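Local coordinates for peroxisomal fatty acid beta-oxidation multifunctional protein MFP2 (Arabidopsis thaliana, PDB 2WTB) that catalyses successive hydration and dehydrogenation steps of peroxisomal fatty acid beta-oxidation during seed germination, acting on long-chain enoyl-CoA and on 3-hydroxyacyl-CoA of varied length, at residues L231-A234 and K235-L239; N244-H247 and P248-L252; T329-L333 and S334-V338. All blocks are in the same frame, centred on the assembly; numbering follows the deposited sequence.

Interaction 1 of 3, residues L231-A234 and K235-L239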
loop_
_atom_site.group_PDB
_atom_site.type_symbol
_atom_site.label_atom_id
_atom_site.label_comp_id
_atom_site.label_asym_id
_atom_site.label_seq_id
_atom_site.Cartn_x
_atom_site.Cartn_y
_atom_site.Cartn_z
ATOM N N LEU A 231 -9.479 10.304 24.997
ATOM C CA LEU A 231 -8.078 9.984 24.747
ATOM C C LEU A 231 -7.714 8.601 25.278
ATOM O O LEU A 231 -7.035 7.823 24.607
ATOM C CB LEU A 231 -7.168 11.050 25.365
ATOM C CG LEU A 231 -7.068 12.368 24.591
ATOM C CD1 LEU A 231 -6.604 13.503 25.493
ATOM C CD2 LEU A 231 -6.146 12.215 23.392
ATOM N N THR A 232 -8.164 8.300 26.490
ATOM C CA THR A 232 -7.943 6.984 27.068
ATOM C C THR A 232 -8.515 5.907 26.152
ATOM O O THR A 232 -7.818 4.966 25.773
ATOM C CB THR A 232 -8.572 6.873 28.471
ATOM O OG1 THR A 232 -7.706 7.489 29.432
ATOM C CG2 THR A 232 -8.785 5.416 28.850
ATOM N N PHE A 233 -9.785 6.059 25.789
ATOM C CA PHE A 233 -10.447 5.108 24.907
ATOM C C PHE A 233 -9.608 4.838 23.661
ATOM O O PHE A 233 -9.281 3.687 23.364
ATOM C CB PHE A 233 -11.833 5.623 24.513
ATOM C CG PHE A 233 -12.577 4.711 23.578
ATOM C CD1 PHE A 233 -13.437 3.745 24.069
ATOM C CD2 PHE A 233 -12.419 4.823 22.206
ATOM C CE1 PHE A 233 -14.124 2.907 23.213
ATOM C CE2 PHE A 233 -13.103 3.988 21.344
ATOM C CZ PHE A 233 -13.956 3.028 21.849
ATOM N N ALA A 234 -9.264 5.904 22.941
ATOM C CA ALA A 234 -8.457 5.798 21.727
ATOM C C ALA A 234 -7.200 4.965 21.956
ATOM O O ALA A 234 -6.967 3.980 21.259
ATOM C CB ALA A 234 -8.088 7.181 21.215
ATOM N N LYS A 235 -6.395 5.370 22.933
ATOM C CA LYS A 235 -5.185 4.637 23.286
ATOM C C LYS A 235 -5.484 3.152 23.433
ATOM O O LYS A 235 -4.760 2.304 22.910
ATOM C CB LYS A 235 -4.604 5.162 24.600
ATOM C CG LYS A 235 -4.108 6.595 24.556
ATOM C CD LYS A 235 -3.769 7.087 25.956
ATOM C CE LYS A 235 -3.101 8.450 25.925
ATOM N NZ LYS A 235 -1.761 8.391 25.280
ATOM N N ALA A 236 -6.561 2.850 24.151
ATOM C CA ALA A 236 -6.937 1.473 24.443
ATOM C C ALA A 236 -7.176 0.651 23.180
ATOM O O ALA A 236 -6.626 -0.440 23.034
ATOM C CB ALA A 236 -8.168 1.440 25.340
ATOM N N GLN A 237 -7.992 1.173 22.270
ATOM C CA GLN A 237 -8.354 0.424 21.071
ATOM C C GLN A 237 -7.254 0.455 20.010
ATOM O O GLN A 237 -7.284 -0.321 19.054
ATOM C CB GLN A 237 -9.675 0.926 20.489
ATOM C CG GLN A 237 -9.559 2.192 19.666
ATOM C CD GLN A 237 -10.789 2.438 18.817
ATOM O OE1 GLN A 237 -11.797 1.742 18.950
ATOM N NE2 GLN A 237 -10.714 3.430 17.936
ATOM N N THR A 238 -6.287 1.350 20.179
ATOM C CA THR A 238 -5.138 1.403 19.282
ATOM C C THR A 238 -4.132 0.323 19.671
ATOM O O THR A 238 -3.332 -0.125 18.848
ATOM C CB THR A 238 -4.467 2.794 19.287
ATOM O OG1 THR A 238 -5.362 3.757 18.717
ATOM C CG2 THR A 238 -3.181 2.779 18.475
ATOM N N LEU A 239 -4.188 -0.097 20.931
ATOM C CA LEU A 239 -3.352 -1.191 21.419
ATOM C C LEU A 239 -4.011 -2.543 21.167
ATOM O O LEU A 239 -3.370 -3.587 21.278
ATOM C CB LEU A 239 -3.058 -1.024 22.911
ATOM C CG LEU A 239 -1.870 -0.130 23.268
ATOM C CD1 LEU A 239 -1.841 0.167 24.759
ATOM C CD2 LEU A 239 -0.573 -0.782 22.822
#

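Interaction 2 of 3, residues N244-H247 and P248-L252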
loop_
_atom_site.group_PDB
_atom_site.type_symbol
_atom_site.label_atom_id
_atom_site.label_comp_id
_atom_site.label_asym_id
_atom_site.label_seq_id
_atom_site.Cartn_x
_atom_site.Cartn_y
_atom_site.Cartn_z
ATOM N N ASN A 244 1.495 -3.786 17.580
ATOM C CA ASN A 244 2.824 -3.852 16.991
ATOM C C ASN A 244 3.552 -2.511 16.909
ATOM O O ASN A 244 4.777 -2.456 17.021
ATOM C CB ASN A 244 2.705 -4.464 15.598
ATOM C CG ASN A 244 1.443 -4.017 14.877
ATOM O OD1 ASN A 244 1.207 -2.822 14.697
ATOM N ND2 ASN A 244 0.621 -4.977 14.467
ATOM N N MET A 245 2.799 -1.435 16.706
ATOM C CA MET A 245 3.392 -0.115 16.503
ATOM C C MET A 245 3.131 0.825 17.676
ATOM O O MET A 245 2.083 0.759 18.317
ATOM C CB MET A 245 2.884 0.500 15.196
ATOM C CG MET A 245 3.285 -0.285 13.957
ATOM S SD MET A 245 2.468 0.278 12.453
ATOM C CE MET A 245 0.792 -0.287 12.725
ATOM N N LYS A 246 4.093 1.702 17.946
ATOM C CA LYS A 246 4.022 2.587 19.103
ATOM C C LYS A 246 3.689 4.030 18.735
ATOM O O LYS A 246 3.079 4.753 19.524
ATOM C CB LYS A 246 5.340 2.547 19.878
ATOM C CG LYS A 246 5.638 1.209 20.533
ATOM C CD LYS A 246 6.965 1.242 21.276
ATOM C CE LYS A 246 7.325 -0.129 21.827
ATOM N NZ LYS A 246 8.645 -0.122 22.517
ATOM N N HIS A 247 4.089 4.444 17.536
ATOM C CA HIS A 247 3.946 5.842 17.131
ATOM C C HIS A 247 2.541 6.434 17.313
ATOM O O HIS A 247 2.415 7.600 17.679
ATOM C CB HIS A 247 4.473 6.072 15.706
ATOM C CG HIS A 247 3.881 5.157 14.680
ATOM N ND1 HIS A 247 2.910 5.566 13.793
ATOM C CD2 HIS A 247 4.127 3.856 14.399
ATOM C CE1 HIS A 247 2.578 4.553 13.011
ATOM N NE2 HIS A 247 3.302 3.505 13.358
ATOM N N PRO A 248 1.483 5.644 17.060
ATOM C CA PRO A 248 0.140 6.192 17.283
ATOM C C PRO A 248 -0.072 6.622 18.733
ATOM O O PRO A 248 -0.582 7.714 18.984
ATOM C CB PRO A 248 -0.780 5.020 16.936
ATOM C CG PRO A 248 0.014 4.188 15.993
ATOM C CD PRO A 248 1.431 4.296 16.466
ATOM N N LEU A 249 0.318 5.771 19.675
ATOM C CA LEU A 249 0.184 6.095 21.090
ATOM C C LEU A 249 1.069 7.281 21.445
ATOM O O LEU A 249 0.688 8.134 22.247
ATOM C CB LEU A 249 0.555 4.891 21.955
ATOM C CG LEU A 249 -0.153 3.583 21.609
ATOM C CD1 LEU A 249 0.432 2.438 22.417
ATOM C CD2 LEU A 249 -1.654 3.704 21.835
ATOM N N MET A 250 2.254 7.328 20.845
ATOM C CA MET A 250 3.174 8.436 21.056
ATOM C C MET A 250 2.572 9.734 20.532
ATOM O O MET A 250 2.856 10.816 21.046
ATOM C CB MET A 250 4.511 8.165 20.367
ATOM C CG MET A 250 5.250 6.943 20.890
ATOM S SD MET A 250 6.794 6.639 20.006
ATOM C CE MET A 250 7.441 5.244 20.926
ATOM N N CYS A 251 1.735 9.614 19.506
ATOM C CA CYS A 251 1.071 10.772 18.920
ATOM C C CYS A 251 -0.093 11.216 19.797
ATOM O O CYS A 251 -0.372 12.409 19.918
ATOM C CB CYS A 251 0.573 10.451 17.509
ATOM S SG CYS A 251 -0.387 11.777 16.739
ATOM N N LEU A 252 -0.772 10.248 20.404
ATOM C CA LEU A 252 -1.880 10.546 21.300
ATOM C C LEU A 252 -1.377 11.267 22.545
ATOM O O LEU A 252 -2.079 12.100 23.117
ATOM C CB LEU A 252 -2.622 9.267 21.687
ATOM C CG LEU A 252 -3.423 8.607 20.562
ATOM C CD1 LEU A 252 -3.870 7.210 20.965
ATOM C CD2 LEU A 252 -4.614 9.470 20.174
#

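Interaction 3 of 3, residues T329-L333 and S334-V338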
loop_
_atom_site.group_PDB
_atom_site.type_symbol
_atom_site.label_atom_id
_atom_site.label_comp_id
_atom_site.label_asym_id
_atom_site.label_seq_id
_atom_site.Cartn_x
_atom_site.Cartn_y
_atom_site.Cartn_z
ATOM N N THR A 329 -14.146 -7.056 -13.851
ATOM C CA THR A 329 -14.625 -6.078 -12.881
ATOM C C THR A 329 -13.617 -4.950 -12.696
ATOM O O THR A 329 -13.964 -3.773 -12.794
ATOM C CB THR A 329 -14.910 -6.730 -11.513
ATOM O OG1 THR A 329 -16.030 -7.617 -11.626
ATOM C CG2 THR A 329 -15.215 -5.665 -10.469
ATOM N N ALA A 330 -12.368 -5.318 -12.431
ATOM C CA ALA A 330 -11.302 -4.342 -12.231
ATOM C C ALA A 330 -11.126 -3.436 -13.446
ATOM O O ALA A 330 -10.870 -2.238 -13.309
ATOM C CB ALA A 330 -9.996 -5.050 -11.906
ATOM N N LEU A 331 -11.269 -4.013 -14.635
ATOM C CA LEU A 331 -11.056 -3.279 -15.879
ATOM C C LEU A 331 -12.149 -2.247 -16.169
ATOM O O LEU A 331 -11.852 -1.073 -16.393
ATOM C CB LEU A 331 -10.900 -4.247 -17.056
ATOM C CG LEU A 331 -9.565 -4.992 -17.159
ATOM C CD1 LEU A 331 -9.659 -6.150 -18.143
ATOM C CD2 LEU A 331 -8.445 -4.043 -17.553
ATOM N N ILE A 332 -13.406 -2.679 -16.170
ATOM C CA ILE A 332 -14.519 -1.765 -16.426
ATOM C C ILE A 332 -14.643 -0.701 -15.336
ATOM O O ILE A 332 -15.110 0.410 -15.593
ATOM C CB ILE A 332 -15.867 -2.504 -16.574
ATOM C CG1 ILE A 332 -16.177 -3.320 -15.318
ATOM C CG2 ILE A 332 -15.859 -3.392 -17.810
ATOM C CD1 ILE A 332 -17.505 -4.043 -15.376
ATOM N N LEU A 333 -14.226 -1.044 -14.121
ATOM C CA LEU A 333 -14.213 -0.084 -13.025
ATOM C C LEU A 333 -13.261 1.067 -13.331
ATOM O O LEU A 333 -13.305 2.111 -12.679
ATOM C CB LEU A 333 -13.816 -0.761 -11.711
ATOM C CG LEU A 333 -14.901 -1.575 -10.999
ATOM C CD1 LEU A 333 -14.389 -2.119 -9.668
ATOM C CD2 LEU A 333 -16.154 -0.736 -10.792
ATOM N N SER A 334 -12.400 0.865 -14.325
ATOM C CA SER A 334 -11.465 1.897 -14.762
ATOM C C SER A 334 -11.738 2.292 -16.212
ATOM O O SER A 334 -10.810 2.515 -16.989
ATOM C CB SER A 334 -10.022 1.415 -14.611
ATOM O OG SER A 334 -9.730 1.084 -13.265
ATOM N N ASN A 335 -13.018 2.389 -16.557
ATOM C CA ASN A 335 -13.452 2.684 -17.925
ATOM C C ASN A 335 -12.661 1.967 -19.022
ATOM O O ASN A 335 -12.130 2.599 -19.934
ATOM C CB ASN A 335 -13.522 4.196 -18.190
ATOM C CG ASN A 335 -12.305 4.944 -17.678
ATOM O OD1 ASN A 335 -12.100 5.067 -16.470
ATOM N ND2 ASN A 335 -11.501 5.465 -18.598
ATOM N N TYR A 336 -12.592 0.643 -18.921
ATOM C CA TYR A 336 -12.029 -0.189 -19.978
ATOM C C TYR A 336 -13.137 -1.015 -20.620
ATOM O O TYR A 336 -13.768 -1.835 -19.954
ATOM C CB TYR A 336 -10.965 -1.139 -19.422
ATOM C CG TYR A 336 -9.583 -0.543 -19.281
ATOM C CD1 TYR A 336 -9.022 -0.332 -18.029
ATOM C CD2 TYR A 336 -8.832 -0.209 -20.400
ATOM C CE1 TYR A 336 -7.756 0.203 -17.894
ATOM C CE2 TYR A 336 -7.563 0.329 -20.274
ATOM C CZ TYR A 336 -7.031 0.532 -19.020
ATOM O OH TYR A 336 -5.771 1.066 -18.888
ATOM N N PRO A 337 -13.386 -0.799 -21.918
ATOM C CA PRO A 337 -14.364 -1.637 -22.619
ATOM C C PRO A 337 -13.917 -3.094 -22.597
ATOM O O PRO A 337 -12.906 -3.433 -23.210
ATOM C CB PRO A 337 -14.330 -1.090 -24.049
ATOM C CG PRO A 337 -13.814 0.304 -23.913
ATOM C CD PRO A 337 -12.832 0.253 -22.784
ATOM N N VAL A 338 -14.656 -3.943 -21.893
ATOM C CA VAL A 338 -14.260 -5.337 -21.732
ATOM C C VAL A 338 -15.256 -6.297 -22.373
ATOM O O VAL A 338 -16.468 -6.100 -22.294
ATOM C CB VAL A 338 -14.079 -5.701 -20.245
ATOM C CG1 VAL A 338 -13.980 -7.210 -20.067
ATOM C CG2 VAL A 338 -12.849 -5.011 -19.683
#

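Interaction 1 of 3, residues L231-A234 and K235-L239
The phenyl ring of Phe233 and the carboxamide of Gln237, one helical turn apart, meet obliquely on the exposed side of helix 224-241. Their planes stand 49° apart, and Gln237 OE1 approaches the ring obliquely, 3.5 Å from Phe233 CE2, with the amide carbon just behind it. The first torsions bring the two groups together. Phe233 holds CG anti to its backbone N (chi1 179°), while Gln237 places CG between its N and carbonyl carbon (chi1 80°) and then runs extended to the ring. Beneath them the i to i+4 pattern of an alpha helix continues, with Lys235 N bonded to Leu231 O at 3.0 Å and Gln237 N to Phe233 O. The aliphatic part of Lys235 lies over the same Leu231 oxygen, its CG only 3.2 Å from Leu231 O, before the chain bends at its last torsion and leads NZ away to a salt bridge with Asp253 of helix 247-260. Ala234 O is gripped twice by Thr238, whose N lies nearly in line with the C=O at 2.9 Å, though its N-H is bent away from it, and whose OG1 comes from above the carbonyl plane at 3.0 Å. With an alanine here Ala234 O would probably lose its hydroxyl donor and keep the backbone N-H, and a gap would be likely to open against Pro248, where the threonine methyl packs. Here the hydroxyl gains a partner inside its own helix, which is consistent with a threonine packing between Leu168 and Pro248, its methyl against the proline.

Interaction 2 of 3, residues N244-H247 and P248-L252
Pro248 and His247, adjacent in sequence, make the CH-pi contact of this helix start: Pro248 CD sits over the middle of the imidazole face, 3.3 Å from the ring centroid and 16° off the ring normal. The ring folds back onto the proline because His247 CG lies between its own N and carbonyl carbon, chi1 53°. Apolar contacts extend the packing. The methyl CE of Met250 reaches back along an extended side chain to Lys246 CB, 3.6 Å away, and passes near CD of the same lysine; Met245 CB approaches Pro248 CD more loosely. Among the hydrogen bonds, Met250 N meets Lys246 O at 3.0 Å, in the carbonyl plane and fairly straight at 162°, and Cys251 N reaches His247 O at 2.8 Å, though bent. These are the first i to i+4 bonds of helix 247-260. A weak hydrogen bond joins side chains: His247 NE2 points at the thioether sulfur Met245 SD, 3.5 Å away. Around this first turn, Val277 and Val273 of helix 263-277 touch His247 and Met250, and the side chain of Cys251 lies about 7 Å from that of Glu139, the predicted proton acceptor of the hydratase part. A proline is well tolerated in the first turn of a helix, where the backbone N-H is not needed for an i to i+4 bond. The buried imidazole has the proline CH over one face and a weak N-H...S bond at NE2, and together these are likely to limit the rotation of the ring.

Interaction 3 of 3, residues T329-L333 and S334-V338
Tyr336 N to Leu331 O (3.1 Å) and Asn335 N to Ile332 O (3.0 Å), both weak hydrogen bonds, form the backbone signature of a Schellman motif, with Asn335 at positive phi (41°) as its C-prime residue and a type I beta turn running from Ile332 to Asn335. Leu331 O accepts more than one bond. Besides Tyr336 N it accepts the firmer bond from Ser334 N, at 2.9 Å, which arrives well above the carbonyl plane, and it also lies at the edge of the Tyr336 ring, close to the ring plane, with CD1 3.4 Å away. Across the reversal the side chains of Leu331 and Ile332 meet those that follow the turn. Leu331 CB touches Val338 CG2 at 3.4 Å, the two side chains lying nearly at right angles, while its CD2 branch meets Tyr336 CD1 at 3.8 Å. Leu331 thus fills the angle between tyrosine and valine. Ile332 sends CG2, which lies anti to its carbonyl carbon, against Val338 CB (3.8 Å) and the backbone oxygen of Tyr336. Val315 and Ile317 of strand 315-318 also pack on Leu331, and Val479 of helix 470-482 on Tyr336. Ser334 OG makes a weak hydrogen bond to Lys482 O. Here a helix ends, the chain reverses, and apolar residues just beyond the cap fold back onto the last turn. In this protein the reversal links helix 322-332 to strand 338-341, which lies parallel to and next to strand 315-318: the return leg of the first beta-alpha-beta crossover of the Rossmann-type NAD-binding domain.

From the N terminus, interaction 1 comes first, within the last turns of helix 224-241; interaction 2 follows across the short connection, where helix 247-260 starts. Neither closes a long loop, and the three contacts run in series with no nesting or crossing. Interactions 1 and 2 do touch: Leu239 packs on Leu249, Thr238 on Pro248 and Lys235 on Leu252, so the two consecutive helices pack on each other, the second running close to the predicted hydratase active site. Interaction 3 lies on the opposite side of the chain's centre, its centre about 41 Å from interaction 1's and 39 Å from interaction 2's, and turns the chain from helix 322-332 into strand 338-341 of the dehydrogenase part.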